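Local coordinates for protein TRAP dicarboxylate transporter-DctP subunit (Rhodobacter sphaeroides, PDB 4PE3) that probably captures a small, perhaps carboxylate-bearing, solute in the periplasm and hands it to a TRAP transporter for uptake, at residues E67-P70 and V71-V75; N183-A187 and A188-P192; A266-I269 and F270-Q274; E284-E287 and A288-G292. One frame throughout, in Å; residues are numbered along the deposited sequence. Where two conformers were deposited one is given.

Interaction 1: E67-P70 and V71-V75; sequences ELMP and VGTIV
With chi1 at -68°, Thr-73 holds OG1 anti to its own carbonyl carbon and beside its backbone N, a rotamer in which hydroxyl and amide converge on one acceptor, Pro-70 O. The frame is a type II beta turn from Pro-70 to Thr-73, by which the chain leaves strand 65-69 at the rim of the five-stranded mixed sheet of this solute-binding fold. It illustrates how a side chain can reinforce the backbone bond that defines a turn. The turn is closed by Thr-73 N donating to Pro-70 O at 3.2 Å, while Thr-73 OG1 gives the same Pro-70 O a shorter bond of 2.7 Å. Both donors come in from one face of the carbonyl plane, somewhat tilted from it, so the oxygen is gripped twice from one side. Gly-72 supplies the positive phi (81°) that a type II turn needs at its third position, and glycine takes it up with little strain.

Behind the turn, a second layer is apolar. Met-69, a selenomethionine deposited in two conformers, folds back at chi3 (-52°) in one of them, and there its SE crosses Ile-74 obliquely, 3.7 Å from Ile-74 CG1. Its methyl CE meets the same branch at 3.8 Å. Gln-36 of strand 32-37 holds the exit of the loop, its amide bonding both Ile-74 N and Val-75 O. The Thr-73 hydroxyl touches both layers: its OG1 also rests 3.5 Å from Pro-70 CD and 3.8 Å from Met-69 CB.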
# COMPACT_ATOMS: atom_id res chain seq x y z
N GLU A 67 0.72 2.31 -23.28
CA GLU A 67 0.65 0.87 -23.47
C GLU A 67 0.98 0.18 -22.16
O GLU A 67 2.11 0.24 -21.70
CB GLU A 67 1.63 0.45 -24.55
CG GLU A 67 1.52 -0.99 -24.91
CD GLU A 67 1.96 -1.25 -26.32
OE1 GLU A 67 1.34 -2.12 -26.96
OE2 GLU A 67 2.91 -0.58 -26.80
N LEU A 68 -0.01 -0.49 -21.56
CA LEU A 68 0.15 -1.14 -20.27
C LEU A 68 0.58 -2.61 -20.45
O LEU A 68 -0.12 -3.39 -21.08
CB LEU A 68 -1.17 -1.07 -19.50
CG LEU A 68 -1.22 -1.73 -18.13
CD1 LEU A 68 -0.40 -0.94 -17.13
CD2 LEU A 68 -2.70 -1.89 -17.67
N MSE A 69 1.71 -2.99 -19.86
CA MSE A 69 2.27 -4.31 -20.06
C MSE A 69 2.36 -5.05 -18.73
O MSE A 69 2.81 -4.49 -17.74
CB MSE A 69 3.66 -4.18 -20.68
CG MSE A 69 3.65 -3.46 -22.03
SE MSE A 69 5.44 -3.00 -22.68
CE MSE A 69 6.12 -2.09 -21.11
N PRO A 70 1.95 -6.32 -18.69
CA PRO A 70 2.02 -7.05 -17.42
C PRO A 70 3.45 -7.19 -16.89
O PRO A 70 4.43 -7.04 -17.63
CB PRO A 70 1.44 -8.43 -17.75
CG PRO A 70 0.82 -8.30 -19.07
CD PRO A 70 1.38 -7.12 -19.78
N VAL A 71 3.56 -7.46 -15.60
CA VAL A 71 4.85 -7.64 -14.95
C VAL A 71 5.72 -8.63 -15.72
O VAL A 71 5.25 -9.68 -16.16
CB VAL A 71 4.65 -8.10 -13.49
CG1 VAL A 71 3.97 -9.45 -13.45
CG2 VAL A 71 6.00 -8.08 -12.74
N GLY A 72 6.99 -8.26 -15.87
CA GLY A 72 7.99 -9.11 -16.47
C GLY A 72 8.00 -9.14 -17.99
O GLY A 72 8.75 -9.91 -18.57
N THR A 73 7.16 -8.32 -18.63
CA THR A 73 7.08 -8.34 -20.09
C THR A 73 8.40 -7.97 -20.72
O THR A 73 8.88 -8.66 -21.61
CB THR A 73 6.07 -7.33 -20.63
OG1 THR A 73 4.77 -7.75 -20.26
CG2 THR A 73 6.15 -7.25 -22.15
N ILE A 74 8.95 -6.85 -20.27
CA ILE A 74 10.15 -6.30 -20.87
C ILE A 74 11.34 -6.51 -19.94
O ILE A 74 12.42 -6.86 -20.41
CB ILE A 74 9.99 -4.80 -21.19
CG1 ILE A 74 8.76 -4.58 -22.07
CG2 ILE A 74 11.23 -4.27 -21.89
CD1 ILE A 74 8.91 -5.20 -23.47
N VAL A 75 11.15 -6.32 -18.64
CA VAL A 75 12.23 -6.52 -17.69
C VAL A 75 11.74 -7.04 -16.35
O VAL A 75 10.55 -7.02 -16.07
CB VAL A 75 13.00 -5.22 -17.42
CG1 VAL A 75 13.86 -4.86 -18.62
CG2 VAL A 75 12.02 -4.10 -17.06

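Interaction 2: N183-A187 and A188-P192; sequences NVFAA and AGANP
Phe-185 O and Ala-186 O, in the last turn of helix 180-187, take up the amides of Ala-190 and Gly-189 in a concentric pair, an outer and an inner bond, the signature of a Schellman motif. The outer bond runs from Ala-190 N to Phe-185 O at 2.9 Å, the inner one from Gly-189 N to Ala-186 O, also 2.9 Å. Gly-189 reverses the chain with a phi of 88°, where a side chain would press on the preceding carbonyl. In the inner bond the donor stands above the Ala-186 carbonyl plane, 68° out of it, and so does not use a lone pair. Ala-188 N still makes the ordinary helical bond to Val-184 O, with a weak second one to Phe-185 O.

A water ties helix end to outgoing chain, donating to Ala-186 O at 3.0 Å and to Ala-190 O at 2.7 Å. The side chains follow the fold of the backbone. Ala-190 CB tucks against Phe-185 CB at 4.1 Å, obliquely to the ring, while Ala-186 CB meets the Pro-192 ring at its CD, likewise 4.1 Å away. The Phe-185 ring itself runs on into an aromatic cluster, edge-to-face with His-238 and beside Phe-157.

In this beta-alpha-beta unit of strands 173-175 and 191-193, the helix end is thus satisfied largely by backbone bonds: carbonyls of its last turn are served by the turn amides and by water, and small methyls let the chain pass closely.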
# COMPACT_ATOMS: atom_id res chain seq x y z
N ASN A 183 8.16 -6.63 13.12
CA ASN A 183 8.82 -5.85 14.16
C ASN A 183 7.84 -4.96 14.91
O ASN A 183 7.97 -4.80 16.12
CB ASN A 183 9.98 -5.05 13.57
CG ASN A 183 11.12 -5.94 13.12
OD1 ASN A 183 11.23 -7.09 13.54
ND2 ASN A 183 11.97 -5.41 12.24
N VAL A 184 6.86 -4.40 14.21
CA VAL A 184 5.80 -3.62 14.85
C VAL A 184 4.92 -4.52 15.73
O VAL A 184 4.64 -4.18 16.89
CB VAL A 184 4.96 -2.85 13.83
CG1 VAL A 184 3.73 -2.24 14.46
CG2 VAL A 184 5.81 -1.75 13.20
N PHE A 185 4.51 -5.69 15.24
CA PHE A 185 3.71 -6.59 16.08
C PHE A 185 4.49 -7.01 17.32
O PHE A 185 3.92 -7.04 18.41
CB PHE A 185 3.13 -7.77 15.29
CG PHE A 185 1.88 -7.40 14.53
CD1 PHE A 185 0.71 -7.12 15.21
CD2 PHE A 185 1.88 -7.30 13.16
CE1 PHE A 185 -0.43 -6.77 14.53
CE2 PHE A 185 0.72 -6.93 12.49
CZ PHE A 185 -0.42 -6.66 13.18
N ALA A 186 5.78 -7.30 17.17
CA ALA A 186 6.60 -7.62 18.34
C ALA A 186 6.70 -6.45 19.32
O ALA A 186 6.67 -6.67 20.53
CB ALA A 186 7.98 -8.05 17.91
N ALA A 187 6.82 -5.23 18.81
CA ALA A 187 6.88 -4.06 19.66
C ALA A 187 5.57 -3.88 20.43
O ALA A 187 5.55 -3.32 21.54
CB ALA A 187 7.17 -2.83 18.81
N ALA A 188 4.46 -4.35 19.86
CA ALA A 188 3.15 -4.33 20.51
C ALA A 188 2.96 -5.50 21.48
O ALA A 188 1.92 -5.62 22.10
CB ALA A 188 2.04 -4.35 19.47
N GLY A 189 3.97 -6.35 21.60
CA GLY A 189 3.89 -7.46 22.53
C GLY A 189 3.28 -8.71 21.94
O GLY A 189 3.09 -9.69 22.67
N ALA A 190 2.98 -8.71 20.64
CA ALA A 190 2.50 -9.92 19.98
C ALA A 190 3.69 -10.82 19.67
O ALA A 190 4.85 -10.43 19.84
CB ALA A 190 1.74 -9.57 18.73
N ASN A 191 3.39 -12.03 19.18
CA ASN A 191 4.40 -13.01 18.86
C ASN A 191 4.33 -13.28 17.37
O ASN A 191 3.45 -14.01 16.91
CB ASN A 191 4.15 -14.29 19.68
CG ASN A 191 4.47 -14.10 21.13
OD1 ASN A 191 5.56 -13.64 21.48
ND2 ASN A 191 3.53 -14.41 22.00
N PRO A 192 5.20 -12.65 16.57
CA PRO A 192 5.09 -12.87 15.12
C PRO A 192 5.52 -14.26 14.69
O PRO A 192 6.46 -14.83 15.25
CB PRO A 192 6.02 -11.80 14.52
CG PRO A 192 6.90 -11.34 15.63
CD PRO A 192 6.19 -11.61 16.92
O HOH W 1 6.88 -9.52 21.39

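Interaction 3: A266-I269 and F270-Q274; sequences AQKI and FQQTQ
Lys-268 lies alongside Gln-272 and across Gln-271, its chain bent at chi2 (66°) to bring NZ 2.8 Å from Gln-271 OE1. That oxygen is gripped from both sides in its own plane: NZ uses one lone pair, and Gln-272 NE2, 2.9 Å from Gln-271 OE1, uses the other, along a nearly straight line (164°). Pinned in this way, the Gln-271 amide turns NE2 toward Glu-127 and Val-149 O, and Glu-127 also forms a salt bridge with Lys-268. Gln-267 NE2 donates to the same Val-149 O, on strand 144-150. It also stands 4.0 Å from Phe-270 CD2, with amide and ring planes almost perpendicular (86°).

On another side of the helix, Thr-273 folds its hydroxyl back one turn, placing OG1 2.8 Å from Ile-269 O. The backbone Thr-273 N reaches Ile-269 O from the opposite face of the carbonyl, so that this oxygen too has two donors.

These i to i+3 and i to i+4 exchanges, with a threonine hydroxyl bonding the carbonyl one turn back, belong to helix 257-291, the long helix characteristic of the TRAP solute-binding fold, packed here on strands 144-150 and 243-248.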
# COMPACT_ATOMS: atom_id res chain seq x y z
N ALA A 266 -5.40 11.93 -15.24
CA ALA A 266 -5.71 10.54 -15.56
C ALA A 266 -5.30 9.62 -14.43
O ALA A 266 -6.02 8.68 -14.07
CB ALA A 266 -5.02 10.12 -16.87
N GLN A 267 -4.12 9.87 -13.87
CA GLN A 267 -3.61 9.06 -12.77
C GLN A 267 -4.52 9.17 -11.56
O GLN A 267 -4.78 8.16 -10.90
CB GLN A 267 -2.17 9.50 -12.42
CG GLN A 267 -1.42 8.49 -11.54
CD GLN A 267 -1.87 8.52 -10.09
OE1 GLN A 267 -2.23 9.56 -9.56
NE2 GLN A 267 -1.88 7.36 -9.47
N LYS A 268 -4.98 10.38 -11.26
CA LYS A 268 -5.88 10.62 -10.14
C LYS A 268 -7.19 9.87 -10.35
O LYS A 268 -7.76 9.30 -9.41
CB LYS A 268 -6.15 12.12 -9.99
CG LYS A 268 -7.03 12.50 -8.83
CD LYS A 268 -6.34 12.21 -7.50
CE LYS A 268 -7.21 12.62 -6.34
NZ LYS A 268 -6.57 12.27 -5.06
N ILE A 269 -7.67 9.85 -11.58
CA ILE A 269 -8.90 9.12 -11.88
C ILE A 269 -8.70 7.62 -11.68
O ILE A 269 -9.54 6.95 -11.07
CB ILE A 269 -9.40 9.41 -13.31
CG1 ILE A 269 -9.87 10.85 -13.42
CG2 ILE A 269 -10.54 8.46 -13.68
CD1 ILE A 269 -10.01 11.32 -14.87
N PHE A 270 -7.59 7.08 -12.16
CA PHE A 270 -7.25 5.69 -11.93
C PHE A 270 -7.20 5.41 -10.41
O PHE A 270 -7.80 4.45 -9.92
CB PHE A 270 -5.92 5.33 -12.61
CG PHE A 270 -5.15 4.23 -11.95
CD1 PHE A 270 -5.68 2.95 -11.82
CD2 PHE A 270 -3.89 4.47 -11.45
CE1 PHE A 270 -4.97 1.96 -11.21
CE2 PHE A 270 -3.17 3.47 -10.82
CZ PHE A 270 -3.71 2.22 -10.69
N GLN A 271 -6.48 6.27 -9.69
CA GLN A 271 -6.33 6.10 -8.25
C GLN A 271 -7.69 6.01 -7.57
O GLN A 271 -7.94 5.10 -6.76
CB GLN A 271 -5.51 7.27 -7.71
CG GLN A 271 -5.46 7.38 -6.20
CD GLN A 271 -5.22 8.79 -5.78
OE1 GLN A 271 -6.15 9.49 -5.41
NE2 GLN A 271 -3.99 9.24 -5.88
N GLN A 272 -8.58 6.94 -7.88
CA GLN A 272 -9.88 7.00 -7.22
C GLN A 272 -10.79 5.83 -7.62
O GLN A 272 -11.52 5.29 -6.79
CB GLN A 272 -10.55 8.34 -7.51
CG GLN A 272 -9.85 9.51 -6.83
CD GLN A 272 -10.00 9.44 -5.32
OE1 GLN A 272 -11.12 9.39 -4.81
NE2 GLN A 272 -8.88 9.37 -4.60
N THR A 273 -10.73 5.44 -8.88
CA THR A 273 -11.53 4.32 -9.35
C THR A 273 -11.09 3.05 -8.64
O THR A 273 -11.92 2.21 -8.25
CB THR A 273 -11.41 4.14 -10.87
OG1 THR A 273 -11.84 5.34 -11.51
CG2 THR A 273 -12.22 2.94 -11.38
N GLN A 274 -9.78 2.87 -8.50
CA GLN A 274 -9.23 1.72 -7.80
C GLN A 274 -9.66 1.72 -6.33
O GLN A 274 -10.17 0.72 -5.83
CB GLN A 274 -7.71 1.68 -7.92
CG GLN A 274 -7.06 0.56 -7.13
CD GLN A 274 -5.63 0.30 -7.56
OE1 GLN A 274 -4.83 1.21 -7.61
NE2 GLN A 274 -5.31 -0.96 -7.85

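Interaction 4: E284-E287 and A288-G292; sequences EAVE and AAKAG. With ZN (zinc ion), chain L; IMD (imidazole), chain C.
Val-286 and Lys-290, one helical turn apart, lie side by side and point the same way, with Val-286 CG1 3.8 Å from Lys-290 CE. The extended lysine thus lays its methylene chain along the valine before its amine goes on beyond. Val-286 is itself backed by Phe-217 and Tyr-234, so the pair borders the packing between the last turns of helix 257-291 and its surroundings. The backbone below is regular: Lys-290 N bonds Val-286 O at 2.9 Å.

The two glutamates are oriented differently, and each binds a different partner. Glu-287 has CG anti to its backbone N (chi1 170°) and stretches clear of the helix, where its carboxylate takes a zinc ion in bidentate fashion, through OE1 at 2.0 Å and OE2 at 2.2 Å; a water binds the zinc as well. Glu-284 instead has CG beside its backbone N (chi1 -72°), reaching back along the helix. Its OE1 accepts from N3 of an imidazole, 2.7 Å away and almost straight (170°), and its OE2 forms a salt bridge with Arg-281. The imidazole, probably from the crystallisation liquor, also lies near Ala-285 CB.

As a worked case of surface carboxylates finding a metal and an N-H donor, the helix end separates two modes. One glutamate turns both oxygens to a single zinc ion, the other divides its oxygens between an aromatic N-H and a guanidinium group. Both carboxylates are probably ionised, their charge partly neutralised by zinc at Glu-287 and by Arg-281 at Glu-284.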
# COMPACT_ATOMS: atom_id res chain seq x y z
N GLU A 284 -19.08 -5.30 0.32
CA GLU A 284 -19.85 -6.51 -0.03
C GLU A 284 -19.53 -7.67 0.90
O GLU A 284 -20.42 -8.39 1.36
CB GLU A 284 -19.52 -6.95 -1.47
CG GLU A 284 -20.09 -6.05 -2.57
CD GLU A 284 -19.57 -6.36 -3.96
OE1 GLU A 284 -18.63 -7.18 -4.10
OE2 GLU A 284 -20.09 -5.74 -4.92
N ALA A 285 -18.25 -7.87 1.13
CA ALA A 285 -17.77 -8.96 1.94
C ALA A 285 -18.13 -8.76 3.41
O ALA A 285 -18.49 -9.71 4.09
CB ALA A 285 -16.28 -9.11 1.74
N VAL A 286 -18.02 -7.52 3.91
CA VAL A 286 -18.37 -7.26 5.32
C VAL A 286 -19.85 -7.53 5.54
O VAL A 286 -20.25 -8.10 6.56
CB VAL A 286 -18.02 -5.81 5.74
CG1 VAL A 286 -18.57 -5.51 7.15
CG2 VAL A 286 -16.52 -5.58 5.69
N GLU A 287 -20.67 -7.13 4.58
CA GLU A 287 -22.11 -7.31 4.66
C GLU A 287 -22.42 -8.80 4.76
O GLU A 287 -23.24 -9.22 5.59
CB GLU A 287 -22.68 -6.66 3.40
CG GLU A 287 -24.13 -6.85 3.04
CD GLU A 287 -24.38 -6.29 1.62
OE1 GLU A 287 -24.06 -6.98 0.64
OE2 GLU A 287 -24.84 -5.14 1.45
N ALA A 288 -21.74 -9.61 3.96
CA ALA A 288 -21.91 -11.05 3.98
C ALA A 288 -21.46 -11.64 5.32
O ALA A 288 -22.13 -12.50 5.90
CB ALA A 288 -21.18 -11.70 2.82
N ALA A 289 -20.31 -11.19 5.81
CA ALA A 289 -19.85 -11.64 7.13
C ALA A 289 -20.86 -11.35 8.22
O ALA A 289 -21.20 -12.22 9.04
CB ALA A 289 -18.51 -10.96 7.44
N LYS A 290 -21.37 -10.13 8.27
CA LYS A 290 -22.29 -9.76 9.33
C LYS A 290 -23.62 -10.51 9.21
O LYS A 290 -24.23 -10.82 10.22
CB LYS A 290 -22.50 -8.25 9.37
CG LYS A 290 -21.28 -7.50 9.84
CD LYS A 290 -21.53 -5.99 10.00
CE LYS A 290 -20.30 -5.30 10.56
NZ LYS A 290 -20.51 -3.84 10.86
N ALA A 291 -24.04 -10.84 8.00
CA ALA A 291 -25.34 -11.46 7.80
C ALA A 291 -25.36 -12.90 8.28
O ALA A 291 -26.43 -13.47 8.52
CB ALA A 291 -25.76 -11.37 6.34
N GLY A 292 -24.19 -13.51 8.41
CA GLY A 292 -24.09 -14.87 8.91
C GLY A 292 -24.28 -15.00 10.41
O GLY A 292 -24.48 -16.10 10.92
ZN ZN L . -24.33 -5.48 -0.64
N1 IMD C . -15.88 -11.21 -3.61
C2 IMD C . -16.82 -10.47 -4.24
N3 IMD C . -17.08 -9.36 -3.50
C4 IMD C . -16.31 -9.40 -2.40
C5 IMD C . -15.53 -10.55 -2.46
O HOH W 2 -23.67 -6.89 -2.00

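Interactions 3 and 4 both use helix 257-291, their centres about 27 Å apart, yet their chemistry differs with place. In 266-274 the helix lies partly buried against the sheet; a lysine and glutamines share acceptors among themselves and with neighbouring elements, while a threonine hydroxyl doubles a backbone bond. In 284-292, near its exposed end, carboxylates turn outward to zinc and imidazole. Interactions 1 and 2 instead mark changes of chain direction: a type II turn at the surface where a strand ends, and a partly buried Schellman motif where a helix ends. They sit on opposite sides of the chain's centre, about 37 Å between centres. In both, a glycine with positive phi allows the reversal.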